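Local coordinates for glycosyl hydrolase family 2, TIM barrel domain protein (PDB 6ED2) that is a gut bacterial beta-glucuronidase of glycosyl hydrolase family 2, probably hydrolysing beta-glucuronide conjugates, including those of drugs, at residues F319-D324 with E342-I347; E577-F582 with K617-L622. One frame throughout, in Å; residues are numbered along the deposited sequence.

In the fold
Both contacts belong to the TIM barrel domain and join a barrel strand to a helix packed outside it. Strands 312-320 and 574-580 run parallel as neighbours in the barrel sheet, so the contacts lie side by side, centres about 11 Å apart, and backbone bonds from G320 to V579 and F582 tie them together. Contact 1 is wholly buried and holds by van der Waals packing of ring, thioether and aliphatic groups, with the R321 guanidinium beside the thioether. Contact 2 is also largely buried, but its helix segment has exposed residues, and a salt bridge of E577 with R618 and a hydrogen bond from W619 hold it. I347 on W619 joins the two helices directly.

Contact 1: F319-D324 with E342-I347; sequences FGRHED and ELMKWI
F319 at the end of strand 312-320 comes nearest to M344 of helix 334-347, their CA atoms 8.8 Å apart. The pair belongs to the first half of a beta-alpha-beta unit of the TIM barrel, in which the helix leads back to the parallel strand 351-353. The F319 side chain leaves the strand toward the helix and passes that of M344 running the opposite way; F319 CE2 lies 3.7 Å from M344 CG. The sulfur makes an oblique Met-aromatic contact, M344 SD standing 5.2 Å from the centroid of the F319 ring. Farther out, the ring meets I347 edge-on: the methyl CG2 of I347 sits in the ring plane, 3.8 Å from F319 CZ. Past the strand, R321 bends at its third torsion (chi3 56°) and crosses M344 obliquely, so that NH1 comes up to the sulfur. Its charge is met by D340, one turn before M344 on the same helix, through a salt bridge from NH2. That bond probably helps fix the rotation of the group beside the thioether. M344 SD touches two unlike neighbours, F319 CD2 at 4.0 Å and R321 NH1 at 3.7 Å.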
# COMPACT_ATOMS: atom_id res chain seq x y z
N PHE A 319 -25.23 -6.17 -4.95
CA PHE A 319 -23.96 -6.67 -5.44
C PHE A 319 -24.13 -7.94 -6.25
O PHE A 319 -25.04 -8.74 -6.00
CB PHE A 319 -22.98 -6.97 -4.29
CG PHE A 319 -22.77 -5.83 -3.36
CD1 PHE A 319 -21.83 -4.84 -3.64
CD2 PHE A 319 -23.52 -5.73 -2.18
CE1 PHE A 319 -21.63 -3.78 -2.78
CE2 PHE A 319 -23.34 -4.66 -1.30
CZ PHE A 319 -22.40 -3.68 -1.60
N GLY A 320 -23.21 -8.13 -7.19
CA GLY A 320 -22.75 -9.47 -7.49
C GLY A 320 -21.69 -9.84 -6.46
O GLY A 320 -20.80 -9.05 -6.13
N ARG A 321 -21.79 -11.06 -5.95
CA ARG A 321 -20.91 -11.55 -4.91
C ARG A 321 -20.02 -12.68 -5.44
O ARG A 321 -20.00 -12.99 -6.64
CB ARG A 321 -21.75 -12.02 -3.72
CG ARG A 321 -22.39 -10.87 -2.94
CD ARG A 321 -23.09 -11.40 -1.69
NE ARG A 321 -22.12 -12.15 -0.89
CZ ARG A 321 -21.37 -11.60 0.05
NH1 ARG A 321 -21.50 -10.32 0.35
NH2 ARG A 321 -20.47 -12.35 0.69
N HIS A 322 -19.27 -13.27 -4.53
CA HIS A 322 -18.57 -14.52 -4.75
C HIS A 322 -18.48 -15.22 -3.41
O HIS A 322 -18.51 -14.59 -2.35
CB HIS A 322 -17.16 -14.31 -5.34
CG HIS A 322 -17.06 -14.58 -6.82
ND1 HIS A 322 -17.39 -15.80 -7.39
CD2 HIS A 322 -16.68 -13.78 -7.85
CE1 HIS A 322 -17.22 -15.73 -8.70
NE2 HIS A 322 -16.79 -14.52 -9.00
N GLU A 323 -18.40 -16.55 -3.45
CA GLU A 323 -17.98 -17.29 -2.27
C GLU A 323 -16.46 -17.33 -2.35
O GLU A 323 -15.86 -18.18 -3.02
CB GLU A 323 -18.61 -18.68 -2.24
CG GLU A 323 -20.08 -18.67 -1.83
CD GLU A 323 -20.63 -20.09 -1.73
OE1 GLU A 323 -20.55 -20.84 -2.74
OE2 GLU A 323 -21.13 -20.46 -0.64
N ASP A 324 -15.83 -16.37 -1.69
CA ASP A 324 -14.40 -16.15 -1.85
C ASP A 324 -13.89 -15.40 -0.63
O ASP A 324 -14.53 -14.44 -0.19
CB ASP A 324 -14.12 -15.35 -3.14
CG ASP A 324 -12.69 -14.85 -3.24
OD1 ASP A 324 -11.91 -15.44 -4.02
OD2 ASP A 324 -12.33 -13.86 -2.56
N GLU A 342 -23.36 -7.68 7.71
CA GLU A 342 -23.23 -6.41 8.43
C GLU A 342 -22.78 -5.29 7.49
O GLU A 342 -23.27 -4.16 7.59
CB GLU A 342 -22.26 -6.55 9.62
CG GLU A 342 -22.78 -7.46 10.75
CD GLU A 342 -24.19 -7.07 11.21
OE1 GLU A 342 -24.33 -6.03 11.91
OE2 GLU A 342 -25.16 -7.79 10.86
N LEU A 343 -21.86 -5.59 6.58
CA LEU A 343 -21.43 -4.61 5.58
C LEU A 343 -22.54 -4.29 4.58
O LEU A 343 -22.74 -3.12 4.22
CB LEU A 343 -20.20 -5.14 4.83
CG LEU A 343 -18.90 -5.27 5.62
CD1 LEU A 343 -17.84 -5.96 4.78
CD2 LEU A 343 -18.42 -3.88 6.07
N MET A 344 -23.27 -5.30 4.12
CA MET A 344 -24.34 -5.00 3.17
C MET A 344 -25.46 -4.20 3.84
O MET A 344 -26.05 -3.33 3.20
CB MET A 344 -24.88 -6.29 2.55
CG MET A 344 -23.88 -6.95 1.60
SD MET A 344 -24.59 -8.32 0.66
CE MET A 344 -25.15 -9.46 1.93
N LYS A 345 -25.73 -4.45 5.12
CA LYS A 345 -26.69 -3.61 5.83
C LYS A 345 -26.15 -2.19 6.00
O LYS A 345 -26.86 -1.21 5.79
CB LYS A 345 -27.03 -4.21 7.19
CG LYS A 345 -27.83 -5.50 7.10
CD LYS A 345 -27.58 -6.42 8.28
CE LYS A 345 -28.20 -5.87 9.56
NZ LYS A 345 -27.96 -6.80 10.72
N TRP A 346 -24.88 -2.07 6.37
CA TRP A 346 -24.30 -0.74 6.57
C TRP A 346 -24.37 0.07 5.29
O TRP A 346 -24.71 1.26 5.32
CB TRP A 346 -22.85 -0.91 7.04
CG TRP A 346 -22.04 0.33 7.12
CD1 TRP A 346 -21.98 1.21 8.17
CD2 TRP A 346 -21.12 0.82 6.13
NE1 TRP A 346 -21.09 2.21 7.89
CE2 TRP A 346 -20.54 2.00 6.65
CE3 TRP A 346 -20.74 0.39 4.85
CZ2 TRP A 346 -19.60 2.76 5.94
CZ3 TRP A 346 -19.80 1.13 4.15
CH2 TRP A 346 -19.24 2.31 4.69
N ILE A 347 -24.09 -0.55 4.14
CA ILE A 347 -24.04 0.21 2.90
C ILE A 347 -25.42 0.48 2.29
O ILE A 347 -25.52 1.32 1.38
CB ILE A 347 -23.12 -0.50 1.90
CG1 ILE A 347 -22.57 0.50 0.88
CG2 ILE A 347 -23.83 -1.67 1.26
CD1 ILE A 347 -21.46 -0.06 0.03

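Contact 2: E577-F582 with K617-L622; sequences ELVWNF and KRWTTL
A buried salt bridge, reinforced by an indole hydrogen bond, joins barrel strand 574-580 to helix 610-621 on the outside of the TIM barrel. The two segments run nearly antiparallel, at 162°, with axes 12.3 Å apart, a gap spanned by long side chains. R618 reaches out with its chain extended as far as NE and grips E577 side-on. R618 NH2 bonds to E577 OE1 at 2.7 Å, and R618 NE to E577 OE2 at 2.9 Å, both nearly straight and both on syn lone pairs. Carboxylate and guanidinium are almost coplanar, 7° apart. W619 then adds a third donor: its NE1 approaches E577 OE2 at 2.9 Å from above the carboxylate plane, while the oxygen stays close to the plane of the indole. W619 CH2 lies 4.3 Å from V579 CG1. Y315 gives OE1 of E577 a further hydrogen bond, and D569 is a second acidic partner for R618. A glutamine at E577 would probably lose the charge pairing and set an amide NH2 against an R618 N-H, and against W619 NE1 too if it replaced OE2. With two partners on each oxygen and an arginine alongside, the carboxylate is probably kept ionised and fixed in rotation.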
# COMPACT_ATOMS: atom_id res chain seq x y z
N GLU A 577 -29.71 -1.91 -9.62
CA GLU A 577 -28.27 -1.79 -9.85
C GLU A 577 -27.56 -2.74 -8.90
O GLU A 577 -27.63 -2.57 -7.68
CB GLU A 577 -27.78 -0.35 -9.67
CG GLU A 577 -28.25 0.30 -8.37
CD GLU A 577 -28.08 1.81 -8.38
OE1 GLU A 577 -28.83 2.50 -9.11
OE2 GLU A 577 -27.19 2.30 -7.65
N LEU A 578 -26.90 -3.74 -9.44
CA LEU A 578 -26.08 -4.64 -8.65
C LEU A 578 -24.69 -4.48 -9.22
O LEU A 578 -24.45 -4.82 -10.39
CB LEU A 578 -26.57 -6.09 -8.72
CG LEU A 578 -28.04 -6.34 -8.38
CD1 LEU A 578 -28.33 -7.83 -8.43
CD2 LEU A 578 -28.45 -5.78 -7.03
N VAL A 579 -23.79 -3.93 -8.41
CA VAL A 579 -22.47 -3.54 -8.90
C VAL A 579 -21.54 -4.74 -8.78
O VAL A 579 -21.74 -5.62 -7.93
CB VAL A 579 -21.94 -2.30 -8.14
CG1 VAL A 579 -21.60 -2.64 -6.69
CG2 VAL A 579 -20.74 -1.67 -8.86
N TRP A 580 -20.55 -4.81 -9.66
CA TRP A 580 -19.49 -5.81 -9.57
C TRP A 580 -18.27 -5.18 -8.90
O TRP A 580 -17.72 -4.20 -9.42
CB TRP A 580 -19.11 -6.30 -10.96
CG TRP A 580 -18.36 -7.58 -11.00
CD1 TRP A 580 -17.07 -7.76 -11.40
CD2 TRP A 580 -18.87 -8.87 -10.67
NE1 TRP A 580 -16.75 -9.09 -11.34
CE2 TRP A 580 -17.83 -9.80 -10.89
CE3 TRP A 580 -20.10 -9.34 -10.20
CZ2 TRP A 580 -17.99 -11.16 -10.65
CZ3 TRP A 580 -20.25 -10.68 -9.96
CH2 TRP A 580 -19.20 -11.59 -10.19
N ASN A 581 -17.82 -5.72 -7.77
CA ASN A 581 -18.33 -6.88 -7.05
C ASN A 581 -18.34 -6.44 -5.57
O ASN A 581 -17.70 -5.44 -5.23
CB ASN A 581 -17.40 -8.07 -7.29
CG ASN A 581 -17.81 -9.36 -6.55
OD1 ASN A 581 -17.61 -9.50 -5.33
ND2 ASN A 581 -18.29 -10.34 -7.31
N PHE A 582 -19.04 -7.17 -4.69
CA PHE A 582 -19.01 -6.86 -3.26
C PHE A 582 -17.57 -6.72 -2.75
O PHE A 582 -17.25 -5.78 -2.02
CB PHE A 582 -19.75 -7.95 -2.48
CG PHE A 582 -19.63 -7.83 -0.97
CD1 PHE A 582 -20.39 -6.90 -0.28
CD2 PHE A 582 -18.76 -8.64 -0.27
CE1 PHE A 582 -20.27 -6.77 1.09
CE2 PHE A 582 -18.64 -8.53 1.12
CZ PHE A 582 -19.40 -7.59 1.79
N LYS A 617 -24.06 6.50 0.63
CA LYS A 617 -24.84 7.72 0.55
C LYS A 617 -25.96 7.58 -0.48
O LYS A 617 -27.10 7.98 -0.23
CB LYS A 617 -23.94 8.91 0.22
CG LYS A 617 -24.75 10.20 -0.01
CD LYS A 617 -23.83 11.44 -0.09
CE LYS A 617 -24.53 12.66 -0.70
NZ LYS A 617 -23.54 13.66 -1.24
N ARG A 618 -25.65 7.01 -1.64
CA ARG A 618 -26.67 6.86 -2.67
C ARG A 618 -27.77 5.89 -2.25
O ARG A 618 -28.96 6.22 -2.29
CB ARG A 618 -26.03 6.42 -3.99
CG ARG A 618 -27.03 6.12 -5.11
CD ARG A 618 -26.31 5.78 -6.42
NE ARG A 618 -27.20 5.15 -7.39
CZ ARG A 618 -27.97 5.84 -8.24
NH1 ARG A 618 -27.95 7.17 -8.25
NH2 ARG A 618 -28.76 5.19 -9.10
N TRP A 619 -27.38 4.69 -1.81
CA TRP A 619 -28.35 3.62 -1.60
C TRP A 619 -29.25 3.90 -0.40
O TRP A 619 -30.41 3.49 -0.41
CB TRP A 619 -27.63 2.29 -1.43
CG TRP A 619 -27.17 1.70 -2.72
CD1 TRP A 619 -27.50 2.12 -3.98
CD2 TRP A 619 -26.31 0.58 -2.89
NE1 TRP A 619 -26.89 1.33 -4.93
CE2 TRP A 619 -26.15 0.37 -4.28
CE3 TRP A 619 -25.64 -0.28 -2.00
CZ2 TRP A 619 -25.36 -0.66 -4.79
CZ3 TRP A 619 -24.86 -1.29 -2.51
CH2 TRP A 619 -24.72 -1.46 -3.90
N THR A 620 -28.73 4.57 0.63
CA THR A 620 -29.56 4.95 1.77
C THR A 620 -30.34 6.22 1.53
O THR A 620 -31.26 6.52 2.30
CB THR A 620 -28.70 5.13 3.04
OG1 THR A 620 -27.82 6.24 2.87
CG2 THR A 620 -27.89 3.86 3.34
N THR A 621 -30.01 6.98 0.49
CA THR A 621 -30.79 8.15 0.11
C THR A 621 -31.91 7.80 -0.86
O THR A 621 -33.01 8.35 -0.74
CB THR A 621 -29.86 9.21 -0.50
OG1 THR A 621 -28.97 9.69 0.51
CG2 THR A 621 -30.66 10.38 -1.05
N LEU A 622 -31.67 6.91 -1.83
CA LEU A 622 -32.73 6.50 -2.74
C LEU A 622 -33.87 5.85 -1.95
O LEU A 622 -33.62 4.94 -1.14
CB LEU A 622 -32.21 5.53 -3.79
CG LEU A 622 -31.16 6.03 -4.77
CD1 LEU A 622 -30.72 4.91 -5.70
CD2 LEU A 622 -31.70 7.21 -5.56